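Side-chain contacts in periplasmic binding protein/LacI transcriptional regulator (Alkaliphilus metalliredigens, PDB 3CTP), which probably represses transcription as a DNA-binding regulator of the LacI family, and holds D-xylulofuranose in its sugar pocket: residues Glu142-Ile145 with Ile150-Ser153; Ser154-Gly159 with Phe184-Leu189; Tyr168-Arg173 with Glu260-Gly265; Glu204-Glu209 with Val230-Ile235. One frame throughout, in Å; residues are numbered along the deposited sequence.

Contact 1. Residues Glu142-Ile145 with Ile150-Ser153; sequences ENHI and ITIS. With XLF (beta-D-xylulofuranose), chain C.
At the sugar pocket, Glu142 stands where the chain leaves strand 138-141, and its backbone is tied to Ile152 of the neighbouring strand 151-154. Glu142 N donates to Ile152 O over 2.9 Å in a nearly straight bond (166° at the hydrogen). The Glu142 side chain starts away from that strand and runs extended beyond CG to the ligand. Its carboxylate takes two sugar hydroxyls. XLF O3 donates to Glu142 OE1 at 2.5 Å, and XLF O4 to Glu142 OE2 at 2.7 Å. Water 1 also donates to Glu142 OE1 (2.7 Å) and accepts from Ser153 OG, which makes Ser153 a second-shell residue. With an alanine in place of Glu142, sugar O3 and O4 would probably lose their carboxylate acceptor, and water 1 one of its partners. Farther along, Thr151 lies against the His144 ring. Thr151 CG2 makes a CH-pi contact 4.0 Å from the His144 ring centroid, only 7° off the normal. Glu185 bonds His144 ND1 and Asp310 bonds NE2, which fixes the ring rotation. Water 2 joins Thr151 OG1 to Ile145 N, 2.8 Å from each. Parallel strands whose following loops carry sugar-binding residues into a cleft are typical of the periplasmic binding protein fold shared by LacI-family regulators.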
loop_
_atom_site.group_PDB
_atom_site.type_symbol
_atom_site.label_atom_id
_atom_site.label_comp_id
_atom_site.label_asym_id
_atom_site.label_seq_id
_atom_site.Cartn_x
_atom_site.Cartn_y
_atom_site.Cartn_z
ATOM N N GLU A 142 -13.967 13.062 -3.189
ATOM C CA GLU A 142 -13.313 13.959 -4.171
ATOM C C GLU A 142 -14.082 14.336 -5.410
ATOM O O GLU A 142 -14.353 15.525 -5.640
ATOM C CB GLU A 142 -11.928 13.456 -4.571
ATOM C CG GLU A 142 -10.984 13.568 -3.373
ATOM C CD GLU A 142 -9.532 13.239 -3.702
ATOM O OE1 GLU A 142 -8.665 13.520 -2.834
ATOM O OE2 GLU A 142 -9.264 12.708 -4.807
ATOM N N ASN A 143 -14.344 13.358 -6.280
ATOM C CA ASN A 143 -14.937 13.715 -7.556
ATOM C C ASN A 143 -16.448 13.724 -7.436
ATOM O O ASN A 143 -17.044 12.798 -6.871
ATOM C CB ASN A 143 -14.542 12.700 -8.635
ATOM C CG ASN A 143 -13.138 12.902 -9.160
ATOM O OD1 ASN A 143 -12.393 13.768 -8.707
ATOM N ND2 ASN A 143 -12.766 12.079 -10.147
ATOM N N HIS A 144 -17.052 14.762 -7.996
ATOM C CA HIS A 144 -18.506 14.899 -7.995
ATOM C C HIS A 144 -19.102 13.936 -9.001
ATOM O O HIS A 144 -18.623 13.832 -10.125
ATOM C CB HIS A 144 -18.869 16.338 -8.369
ATOM C CG HIS A 144 -18.531 17.319 -7.292
ATOM N ND1 HIS A 144 -17.265 17.844 -7.130
ATOM C CD2 HIS A 144 -19.282 17.835 -6.287
ATOM C CE1 HIS A 144 -17.249 18.640 -6.072
ATOM N NE2 HIS A 144 -18.460 18.652 -5.543
ATOM N N ILE A 145 -20.196 13.280 -8.633
ATOM C CA ILE A 145 -20.783 12.286 -9.510
ATOM C C ILE A 145 -22.083 12.797 -10.104
ATOM O O ILE A 145 -22.177 13.028 -11.326
ATOM C CB ILE A 145 -20.982 10.975 -8.732
ATOM C CG1 ILE A 145 -19.626 10.510 -8.249
ATOM C CG2 ILE A 145 -21.552 9.885 -9.664
ATOM C CD1 ILE A 145 -19.675 9.161 -7.519
ATOM N N ILE A 150 -23.672 13.257 -2.192
ATOM C CA ILE A 150 -22.784 14.078 -1.376
ATOM C C ILE A 150 -21.340 13.780 -1.710
ATOM O O ILE A 150 -20.971 12.618 -1.843
ATOM C CB ILE A 150 -22.966 13.731 0.098
ATOM C CG1 ILE A 150 -24.364 14.182 0.565
ATOM C CG2 ILE A 150 -21.869 14.431 0.969
ATOM C CD1 ILE A 150 -24.735 13.644 1.973
ATOM N N THR A 151 -20.523 14.815 -1.805
ATOM C CA THR A 151 -19.081 14.657 -2.082
ATOM C C THR A 151 -18.291 15.163 -0.868
ATOM O O THR A 151 -18.500 16.308 -0.396
ATOM C CB THR A 151 -18.681 15.501 -3.319
ATOM O OG1 THR A 151 -19.564 15.213 -4.415
ATOM C CG2 THR A 151 -17.246 15.217 -3.731
ATOM N N ILE A 152 -17.384 14.324 -0.352
ATOM C CA ILE A 152 -16.544 14.663 0.786
ATOM C C ILE A 152 -15.113 14.795 0.249
ATOM O O ILE A 152 -14.663 13.969 -0.548
ATOM C CB ILE A 152 -16.568 13.509 1.847
ATOM C CG1 ILE A 152 -17.992 13.228 2.376
ATOM C CG2 ILE A 152 -15.650 13.828 3.032
ATOM C CD1 ILE A 152 -18.825 12.158 1.532
ATOM N N SER A 153 -14.386 15.799 0.699
ATOM C CA SER A 153 -13.027 15.981 0.221
ATOM C C SER A 153 -12.210 16.732 1.233
ATOM O O SER A 153 -12.780 17.291 2.164
ATOM C CB SER A 153 -13.090 16.762 -1.081
ATOM O OG SER A 153 -11.800 16.869 -1.660
HETATM O O4 XLF C . -6.774 12.476 -5.830
HETATM C C4 XLF C . -5.751 12.916 -4.934
HETATM C C5 XLF C . -4.410 12.584 -5.573
HETATM O O5 XLF C . -3.871 11.494 -4.816
HETATM C C3 XLF C . -5.772 12.102 -3.650
HETATM O O3 XLF C . -6.261 12.871 -2.543
HETATM C C2 XLF C . -4.316 11.758 -3.489
HETATM O O2 XLF C . -3.579 12.878 -2.958
HETATM C C1 XLF C . -4.096 10.520 -2.644
HETATM O O1 XLF C . -2.698 10.192 -2.643
HETATM O O HOH W 1 -9.169 15.190 -0.807
HETATM O O HOH W 2 -21.251 13.798 -6.086
#

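Contact 2. Residues Ser154-Gly159 with Phe184-Leu189; sequences SDNYNG and FEATEL
Asn156 meets Ala186 across the starts of helices 156-169 and 185-200. The Asn156 CB bond points toward the other helix. Its CG is anti to the carbonyl carbon (chi1 -73°), and from there the amide nitrogen reaches the methyl of Ala186: Asn156 ND2 is 3.3 Å from Ala186 CB. The other amide atom, Asn156 OD1, accepts from Arg190 NE, which fixes how the amide is turned. Ala186 and Thr187 also line the pocket and touch the sugar. One turn on, Leu189 fits against Asn156 and Tyr157. Leu189 CB lies 4.0 Å from Asn156 CB. Leu189 CD2 lies alongside Tyr157 CB at 4.3 Å. The Tyr157 backbone points a CA-H at the Leu189 carbonyl, with Tyr157 CA 3.5 Å from Leu189 O and an almost straight angle of 171° at the hydrogen. The same oxygen meets the Tyr157 ring obliquely, and Tyr157 OH goes on to bond Asp196. Asp155 is the N-cap of the first helix. Its OD1 takes a weak bond from Asn158 N. Asp155 OD2 takes a shorter one from Asn158 ND2 at 2.7 Å, through its syn lone pair. The helix starts thus meet through van der Waals contacts and a CH...O contact, while Asn156 OD1 and Tyr157 OH find their polar partners in Arg190 and Asp196 of the second helix.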
loop_
_atom_site.group_PDB
_atom_site.type_symbol
_atom_site.label_atom_id
_atom_site.label_comp_id
_atom_site.label_asym_id
_atom_site.label_seq_id
_atom_site.Cartn_x
_atom_site.Cartn_y
_atom_site.Cartn_z
ATOM N N SER A 154 -10.879 16.737 1.087
ATOM C CA SER A 154 -10.078 17.691 1.842
ATOM C C SER A 154 -10.123 19.047 1.140
ATOM O O SER A 154 -10.583 19.142 0.011
ATOM C CB SER A 154 -8.620 17.244 1.951
ATOM O OG SER A 154 -8.502 16.032 2.710
ATOM N N ASP A 155 -9.619 20.084 1.806
ATOM C CA ASP A 155 -9.578 21.425 1.222
ATOM C C ASP A 155 -8.395 21.544 0.278
ATOM O O ASP A 155 -7.359 22.136 0.578
ATOM C CB ASP A 155 -9.515 22.461 2.359
ATOM C CG ASP A 155 -9.665 23.870 1.875
ATOM O OD1 ASP A 155 -9.784 24.103 0.643
ATOM O OD2 ASP A 155 -9.616 24.748 2.769
ATOM N N ASN A 156 -8.558 20.951 -0.889
ATOM C CA ASN A 156 -7.427 20.846 -1.807
ATOM C C ASN A 156 -6.980 22.174 -2.413
ATOM O O ASN A 156 -5.784 22.379 -2.672
ATOM C CB ASN A 156 -7.812 19.827 -2.875
ATOM C CG ASN A 156 -7.789 18.421 -2.309
ATOM O OD1 ASN A 156 -6.769 18.002 -1.751
ATOM N ND2 ASN A 156 -8.933 17.715 -2.382
ATOM N N TYR A 157 -7.922 23.089 -2.610
ATOM C CA TYR A 157 -7.554 24.381 -3.154
ATOM C C TYR A 157 -6.640 25.113 -2.174
ATOM O O TYR A 157 -5.544 25.581 -2.528
ATOM C CB TYR A 157 -8.805 25.231 -3.452
ATOM C CG TYR A 157 -8.398 26.608 -3.903
ATOM C CD1 TYR A 157 -8.084 26.867 -5.240
ATOM C CD2 TYR A 157 -8.255 27.640 -2.981
ATOM C CE1 TYR A 157 -7.670 28.128 -5.650
ATOM C CE2 TYR A 157 -7.826 28.889 -3.378
ATOM C CZ TYR A 157 -7.537 29.128 -4.711
ATOM O OH TYR A 157 -7.077 30.381 -5.086
ATOM N N ASN A 158 -7.070 25.222 -0.954
ATOM C CA ASN A 158 -6.266 25.924 0.029
ATOM C C ASN A 158 -4.958 25.194 0.352
ATOM O O ASN A 158 -3.975 25.820 0.570
ATOM C CB ASN A 158 -7.037 26.219 1.304
ATOM C CG ASN A 158 -8.006 27.376 1.151
ATOM O OD1 ASN A 158 -7.754 28.322 0.480
ATOM N ND2 ASN A 158 -9.100 27.264 1.818
ATOM N N GLY A 159 -4.983 23.866 0.288
ATOM C CA GLY A 159 -3.733 23.109 0.460
ATOM C C GLY A 159 -2.736 23.437 -0.621
ATOM O O GLY A 159 -1.545 23.556 -0.330
ATOM N N PHE A 184 -8.633 14.078 -11.920
ATOM C CA PHE A 184 -8.741 14.094 -10.456
ATOM C C PHE A 184 -9.109 15.512 -10.043
ATOM O O PHE A 184 -8.251 16.415 -10.082
ATOM C CB PHE A 184 -7.397 13.754 -9.788
ATOM C CG PHE A 184 -6.822 12.383 -10.126
ATOM C CD1 PHE A 184 -7.575 11.393 -10.753
ATOM C CD2 PHE A 184 -5.508 12.102 -9.743
ATOM C CE1 PHE A 184 -6.993 10.128 -11.037
ATOM C CE2 PHE A 184 -4.943 10.861 -9.982
ATOM C CZ PHE A 184 -5.699 9.879 -10.628
ATOM N N GLU A 185 -10.365 15.737 -9.655
ATOM C CA GLU A 185 -10.763 17.078 -9.235
ATOM C C GLU A 185 -9.839 17.607 -8.136
ATOM O O GLU A 185 -9.580 18.806 -8.070
ATOM C CB GLU A 185 -12.225 17.078 -8.729
ATOM C CG GLU A 185 -13.226 16.892 -9.856
ATOM C CD GLU A 185 -14.666 17.053 -9.393
ATOM O OE1 GLU A 185 -14.935 17.940 -8.559
ATOM O OE2 GLU A 185 -15.486 16.244 -9.824
ATOM N N ALA A 186 -9.398 16.723 -7.247
ATOM C CA ALA A 186 -8.581 17.170 -6.120
ATOM C C ALA A 186 -7.263 17.754 -6.582
ATOM O O ALA A 186 -6.818 18.777 -6.066
ATOM C CB ALA A 186 -8.341 16.021 -5.152
ATOM N N THR A 187 -6.604 17.081 -7.526
ATOM C CA THR A 187 -5.312 17.606 -7.954
ATOM C C THR A 187 -5.476 18.854 -8.811
ATOM O O THR A 187 -4.577 19.724 -8.849
ATOM C CB THR A 187 -4.421 16.538 -8.640
ATOM O OG1 THR A 187 -5.082 15.996 -9.779
ATOM C CG2 THR A 187 -4.177 15.391 -7.672
ATOM N N GLU A 188 -6.595 18.957 -9.509
ATOM C CA GLU A 188 -6.847 20.188 -10.275
ATOM C C GLU A 188 -6.983 21.370 -9.312
ATOM O O GLU A 188 -6.479 22.452 -9.589
ATOM C CB GLU A 188 -8.106 20.080 -11.131
ATOM C CG GLU A 188 -7.929 19.165 -12.360
ATOM C CD GLU A 188 -6.940 19.767 -13.354
ATOM O OE1 GLU A 188 -7.332 20.651 -14.144
ATOM O OE2 GLU A 188 -5.763 19.386 -13.336
ATOM N N LEU A 189 -7.663 21.158 -8.190
ATOM C CA LEU A 189 -7.787 22.250 -7.214
ATOM C C LEU A 189 -6.431 22.569 -6.583
ATOM O O LEU A 189 -6.118 23.745 -6.333
ATOM C CB LEU A 189 -8.828 21.877 -6.156
ATOM C CG LEU A 189 -10.272 21.982 -6.634
ATOM C CD1 LEU A 189 -11.196 21.360 -5.589
ATOM C CD2 LEU A 189 -10.618 23.446 -6.898
#

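Contact 3. Residues Tyr168-Arg173 with Glu260-Gly265; sequences YEKGCR and EVQIIG. With NA (sodium ion), chain D.
Tyr168 O, just before the place where Lys170 meets Gln262, is gripped by two donors. Gly171 N binds Tyr168 O at 2.9 Å. Arg173 NH2 binds Tyr168 O at 2.9 Å as well, in the carbonyl plane and on a lone pair. Arg173 NH2 also donates to Cys172 O, though from well above that carbonyl plane. The guanidinium group lies over one face of the Tyr168 ring, with Arg173 NH2 above its centre. Across the contact, Gln262 extends from strand 262-264 and meets the Lys170 side chain at about a right angle. Gln262 NE2 makes a weak bond to Lys170 O at 3.3 Å and lies 3.6 Å from Cys172 SG. Gln262 OE1 rests 3.6 Å from Lys170 CB, but its polar partner is Ile324 N. The amide thus has a partner at each end, though the bond from NE2 is weak. At the start of the strand segment, Glu260 O binds the sodium ion at 2.2 Å, beside waters 3 and 4. Val230 O and Tyr232 O complete the site. Gly171, with positive phi, is the C-prime residue of a Schellman motif, in which Cys172 N reaches back to Leu167 O to end helix 156-169.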
loop_
_atom_site.group_PDB
_atom_site.type_symbol
_atom_site.label_atom_id
_atom_site.label_comp_id
_atom_site.label_asym_id
_atom_site.label_seq_id
_atom_site.Cartn_x
_atom_site.Cartn_y
_atom_site.Cartn_z
ATOM N N TYR A 168 7.584 29.574 -1.202
ATOM C CA TYR A 168 7.964 30.992 -1.392
ATOM C C TYR A 168 8.594 31.589 -0.113
ATOM O O TYR A 168 9.638 32.290 -0.154
ATOM C CB TYR A 168 6.719 31.784 -1.846
ATOM C CG TYR A 168 7.034 33.190 -2.349
ATOM C CD1 TYR A 168 7.362 33.413 -3.680
ATOM C CD2 TYR A 168 7.034 34.253 -1.483
ATOM C CE1 TYR A 168 7.666 34.714 -4.149
ATOM C CE2 TYR A 168 7.332 35.535 -1.939
ATOM C CZ TYR A 168 7.644 35.749 -3.262
ATOM O OH TYR A 168 7.942 37.032 -3.706
ATOM N N GLU A 169 7.993 31.282 1.034
ATOM C CA GLU A 169 8.500 31.776 2.327
ATOM C C GLU A 169 9.907 31.247 2.567
ATOM O O GLU A 169 10.738 31.949 3.171
ATOM C CB GLU A 169 7.587 31.333 3.473
ATOM C CG GLU A 169 8.206 31.501 4.873
ATOM C CD GLU A 169 7.658 30.507 5.903
ATOM O OE1 GLU A 169 6.948 29.553 5.506
ATOM O OE2 GLU A 169 7.945 30.676 7.108
ATOM N N LYS A 170 10.191 30.036 2.082
ATOM C CA LYS A 170 11.535 29.455 2.214
ATOM C C LYS A 170 12.478 29.860 1.089
ATOM O O LYS A 170 13.521 29.221 0.897
ATOM C CB LYS A 170 11.474 27.921 2.292
ATOM C CG LYS A 170 10.742 27.377 3.518
ATOM C CD LYS A 170 11.113 28.138 4.798
ATOM C CE LYS A 170 10.320 27.640 5.999
ATOM N NZ LYS A 170 10.307 28.634 7.131
ATOM N N GLY A 171 12.116 30.903 0.347
ATOM C CA GLY A 171 13.040 31.525 -0.586
ATOM C C GLY A 171 13.019 30.998 -2.007
ATOM O O GLY A 171 13.804 31.437 -2.859
ATOM N N CYS A 172 12.083 30.096 -2.306
ATOM C CA CYS A 172 12.075 29.532 -3.645
ATOM C C CYS A 172 11.472 30.519 -4.637
ATOM O O CYS A 172 10.415 31.113 -4.372
ATOM C CB CYS A 172 11.235 28.259 -3.677
ATOM S SG CYS A 172 11.916 26.933 -2.650
ATOM N N ARG A 173 12.134 30.658 -5.788
ATOM C CA ARG A 173 11.616 31.512 -6.853
ATOM C C ARG A 173 11.527 30.799 -8.204
ATOM O O ARG A 173 10.659 31.130 -9.009
ATOM C CB ARG A 173 12.454 32.799 -6.987
ATOM C CG ARG A 173 12.508 33.638 -5.698
ATOM C CD ARG A 173 11.149 34.255 -5.351
ATOM N NE ARG A 173 11.178 35.111 -4.156
ATOM C CZ ARG A 173 10.938 34.705 -2.913
ATOM N NH1 ARG A 173 11.001 35.586 -1.916
ATOM N NH2 ARG A 173 10.644 33.420 -2.644
ATOM N N GLU A 260 19.910 21.389 -2.410
ATOM C CA GLU A 260 19.912 21.787 -3.804
ATOM C C GLU A 260 18.504 22.034 -4.332
ATOM O O GLU A 260 18.301 22.831 -5.253
ATOM C CB GLU A 260 20.577 20.703 -4.636
ATOM C CG GLU A 260 22.073 20.624 -4.359
ATOM C CD GLU A 260 22.787 19.724 -5.322
ATOM O OE1 GLU A 260 22.643 18.495 -5.216
ATOM O OE2 GLU A 260 23.530 20.258 -6.179
ATOM N N VAL A 261 17.528 21.324 -3.779
ATOM C CA VAL A 261 16.159 21.561 -4.196
ATOM C C VAL A 261 15.265 21.155 -3.041
ATOM O O VAL A 261 15.570 20.176 -2.337
ATOM C CB VAL A 261 15.823 20.784 -5.461
ATOM C CG1 VAL A 261 15.972 19.328 -5.198
ATOM C CG2 VAL A 261 14.380 21.111 -5.928
ATOM N N GLN A 262 14.208 21.930 -2.816
ATOM C CA GLN A 262 13.259 21.646 -1.727
ATOM C C GLN A 262 12.031 20.983 -2.319
ATOM O O GLN A 262 11.689 21.270 -3.464
ATOM C CB GLN A 262 12.853 22.923 -1.020
ATOM C CG GLN A 262 14.065 23.683 -0.404
ATOM C CD GLN A 262 13.614 24.852 0.427
ATOM O OE1 GLN A 262 12.826 24.693 1.353
ATOM N NE2 GLN A 262 14.072 26.060 0.063
ATOM N N ILE A 263 11.381 20.110 -1.539
ATOM C CA ILE A 263 10.241 19.314 -2.047
ATOM C C ILE A 263 9.110 19.405 -1.035
ATOM O O ILE A 263 9.332 19.262 0.178
ATOM C CB ILE A 263 10.606 17.809 -2.166
ATOM C CG1 ILE A 263 11.967 17.613 -2.854
ATOM C CG2 ILE A 263 9.473 17.032 -2.855
ATOM C CD1 ILE A 263 11.984 17.946 -4.301
ATOM N N ILE A 264 7.887 19.629 -1.533
ATOM C CA ILE A 264 6.701 19.461 -0.691
ATOM C C ILE A 264 5.722 18.555 -1.435
ATOM O O ILE A 264 5.548 18.699 -2.650
ATOM C CB ILE A 264 6.068 20.819 -0.336
ATOM C CG1 ILE A 264 4.793 20.637 0.510
ATOM C CG2 ILE A 264 5.791 21.635 -1.594
ATOM C CD1 ILE A 264 4.358 21.935 1.174
ATOM N N GLY A 265 5.115 17.602 -0.719
ATOM C CA GLY A 265 4.097 16.706 -1.311
ATOM C C GLY A 265 2.687 17.063 -0.861
ATOM O O GLY A 265 2.391 18.227 -0.539
HETATM NA NA NA D . 18.169 23.831 -7.260
HETATM O O HOH W 3 20.310 24.286 -7.743
HETATM O O HOH W 4 18.205 25.970 -6.565
#

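Contact 4. Residues Glu204-Glu209 with Val230-Ile235; sequences EIDFIE and VNYDGI. With NA (sodium ion), chain D.
Asp206 and Tyr232 each set CG anti to the carbonyl carbon (chi1 -73° and -70°), and these torsions bring carboxylate and phenol together. They meet over one strand of the four-stranded parallel sheet of the periplasmic binding protein-like fold, near its edge. Asp206 belongs to the outer strand 206-209. Tyr232 lies in the loop leading into strand 234-237. Strand 175-179 runs between the two, and both side chains touch its Leu176. Tyr232 reaches over that strand and donates from its OH to Asp206 OD2 at 2.6 Å. This is a short bond, made on the anti lone pair of the carboxylate oxygen. Asp206 OD2 sits at the ring edge, in the plane of the ring, 3.3 Å from Tyr232 CE1. The carboxylate stands almost square to the ring, with 89° between the planes. Asp206 CB also comes 3.4 Å from Tyr232 OH, so the hydroxyl rests against the aliphatic part of its partner too. With a phenylalanine in place of Tyr232, Asp206 OD2 would probably lose this donor, and the carboxylate is then likely to turn more freely. The backbone of the same loop serves a metal site. Val230 O binds the sodium ion at 2.4 Å, and Tyr232 O binds the ion at the same distance. Glu260 O and waters 3 and 4 are the other ligands. Asp233 secures one of these waters from the second shell: water 4 donates to Asp233 OD1 at 2.9 Å.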
loop_
_atom_site.group_PDB
_atom_site.type_symbol
_atom_site.label_atom_id
_atom_site.label_comp_id
_atom_site.label_asym_id
_atom_site.label_seq_id
_atom_site.Cartn_x
_atom_site.Cartn_y
_atom_site.Cartn_z
ATOM N N GLU A 204 6.345 33.332 -12.383
ATOM C CA GLU A 204 6.035 32.298 -13.352
ATOM C C GLU A 204 6.473 30.943 -12.788
ATOM O O GLU A 204 7.568 30.834 -12.218
ATOM C CB GLU A 204 6.751 32.571 -14.677
ATOM C CG GLU A 204 5.997 33.535 -15.586
ATOM C CD GLU A 204 6.454 33.456 -17.032
ATOM O OE1 GLU A 204 7.663 33.235 -17.258
ATOM O OE2 GLU A 204 5.603 33.609 -17.936
ATOM N N ILE A 205 5.620 29.944 -12.983
ATOM C CA ILE A 205 5.826 28.568 -12.479
ATOM C C ILE A 205 5.844 27.612 -13.665
ATOM O O ILE A 205 5.133 27.836 -14.647
ATOM C CB ILE A 205 4.602 28.105 -11.663
ATOM C CG1 ILE A 205 4.381 29.000 -10.448
ATOM C CG2 ILE A 205 4.751 26.630 -11.254
ATOM C CD1 ILE A 205 5.534 28.975 -9.480
ATOM N N ASP A 206 6.590 26.518 -13.555
ATOM C CA ASP A 206 6.584 25.496 -14.597
ATOM C C ASP A 206 5.758 24.310 -14.107
ATOM O O ASP A 206 5.682 24.076 -12.904
ATOM C CB ASP A 206 8.001 24.997 -14.874
ATOM C CG ASP A 206 8.843 26.007 -15.624
ATOM O OD1 ASP A 206 8.255 26.967 -16.176
ATOM O OD2 ASP A 206 10.089 25.839 -15.644
ATOM N N PHE A 207 5.154 23.577 -15.043
ATOM C CA PHE A 207 4.342 22.405 -14.724
ATOM C C PHE A 207 4.780 21.188 -15.513
ATOM O O PHE A 207 5.164 21.298 -16.692
ATOM C CB PHE A 207 2.863 22.692 -15.044
ATOM C CG PHE A 207 2.298 23.817 -14.252
ATOM C CD1 PHE A 207 1.898 23.616 -12.948
ATOM C CD2 PHE A 207 2.185 25.103 -14.802
ATOM C CE1 PHE A 207 1.409 24.661 -12.166
ATOM C CE2 PHE A 207 1.695 26.157 -14.033
ATOM C CZ PHE A 207 1.307 25.934 -12.712
ATOM N N ILE A 208 4.701 20.015 -14.872
ATOM C CA ILE A 208 4.784 18.713 -15.571
ATOM C C ILE A 208 3.552 17.939 -15.124
ATOM O O ILE A 208 3.260 17.915 -13.936
ATOM C CB ILE A 208 6.044 17.955 -15.113
ATOM C CG1 ILE A 208 7.294 18.670 -15.635
ATOM C CG2 ILE A 208 6.048 16.485 -15.605
ATOM C CD1 ILE A 208 8.607 18.071 -15.109
ATOM N N GLU A 209 2.811 17.345 -16.052
ATOM C CA GLU A 209 1.548 16.697 -15.682
ATOM C C GLU A 209 1.647 15.196 -15.810
ATOM O O GLU A 209 1.756 14.666 -16.924
ATOM C CB GLU A 209 0.417 17.168 -16.598
ATOM C CG GLU A 209 -0.971 16.615 -16.238
ATOM C CD GLU A 209 -2.029 17.165 -17.187
ATOM O OE1 GLU A 209 -2.228 16.576 -18.269
ATOM O OE2 GLU A 209 -2.636 18.206 -16.865
ATOM N N VAL A 230 17.097 19.535 -11.062
ATOM C CA VAL A 230 17.859 20.055 -9.942
ATOM C C VAL A 230 17.948 21.575 -10.015
ATOM O O VAL A 230 18.233 22.229 -9.005
ATOM C CB VAL A 230 19.283 19.461 -9.871
ATOM C CG1 VAL A 230 20.112 19.940 -11.038
ATOM C CG2 VAL A 230 19.953 19.856 -8.543
ATOM N N ASN A 231 17.696 22.156 -11.189
ATOM C CA ASN A 231 17.844 23.609 -11.337
ATOM C C ASN A 231 16.727 24.415 -10.667
ATOM O O ASN A 231 16.855 25.633 -10.480
ATOM C CB ASN A 231 17.939 24.010 -12.815
ATOM C CG ASN A 231 19.253 23.593 -13.438
ATOM O OD1 ASN A 231 20.256 23.432 -12.740
ATOM N ND2 ASN A 231 19.252 23.404 -14.750
ATOM N N TYR A 232 15.621 23.748 -10.333
ATOM C CA TYR A 232 14.551 24.430 -9.603
ATOM C C TYR A 232 14.952 24.665 -8.150
ATOM O O TYR A 232 15.762 23.915 -7.608
ATOM C CB TYR A 232 13.252 23.596 -9.641
ATOM C CG TYR A 232 12.643 23.566 -11.041
ATOM C CD1 TYR A 232 11.920 24.645 -11.515
ATOM C CD2 TYR A 232 12.842 22.472 -11.888
ATOM C CE1 TYR A 232 11.364 24.640 -12.800
ATOM C CE2 TYR A 232 12.317 22.454 -13.177
ATOM C CZ TYR A 232 11.571 23.548 -13.624
ATOM O OH TYR A 232 11.032 23.566 -14.889
ATOM N N ASP A 233 14.375 25.692 -7.528
ATOM C CA ASP A 233 14.568 25.929 -6.094
ATOM C C ASP A 233 13.652 25.002 -5.292
ATOM O O ASP A 233 14.038 24.509 -4.227
ATOM C CB ASP A 233 14.204 27.383 -5.708
ATOM C CG ASP A 233 15.094 28.426 -6.364
ATOM O OD1 ASP A 233 16.263 28.116 -6.667
ATOM O OD2 ASP A 233 14.602 29.567 -6.563
ATOM N N GLY A 234 12.431 24.801 -5.783
ATOM C CA GLY A 234 11.450 24.032 -5.024
ATOM C C GLY A 234 10.507 23.318 -5.975
ATOM O O GLY A 234 10.234 23.812 -7.072
ATOM N N ILE A 235 9.985 22.181 -5.528
ATOM C CA ILE A 235 9.051 21.397 -6.335
ATOM C C ILE A 235 7.879 21.016 -5.451
ATOM O O ILE A 235 8.090 20.496 -4.343
ATOM C CB ILE A 235 9.725 20.096 -6.808
ATOM C CG1 ILE A 235 10.969 20.412 -7.637
ATOM C CG2 ILE A 235 8.743 19.278 -7.676
ATOM C CD1 ILE A 235 11.791 19.177 -7.975
HETATM NA NA NA D . 18.169 23.831 -7.260
HETATM O O HOH W 4 18.205 25.970 -6.565
HETATM O O HOH W 3 20.310 24.286 -7.743
#

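From the N terminus, contact 1 comes first and closes the short loop between neighbouring parallel strands 138-141 and 151-154. Strand 151-154 leads straight into helix 156-169, whose two ends open contacts 2 and 3. Contact 2 closes at helix 185-200. Contact 3 closes only at strand 262-264, so the two cross along the chain. Contact 4 lies within the span of contact 3 and joins strand 206-209 to the loop before strand 234-237. Contacts 1 and 2 touch through His144 and Glu185 beside the sugar. Contacts 3 and 4 touch through Arg173 and Asp233 and share the sodium site. Contact 1, across the chain's centre, is about 31 Å from contact 3 and 29 Å from contact 4, centre to centre.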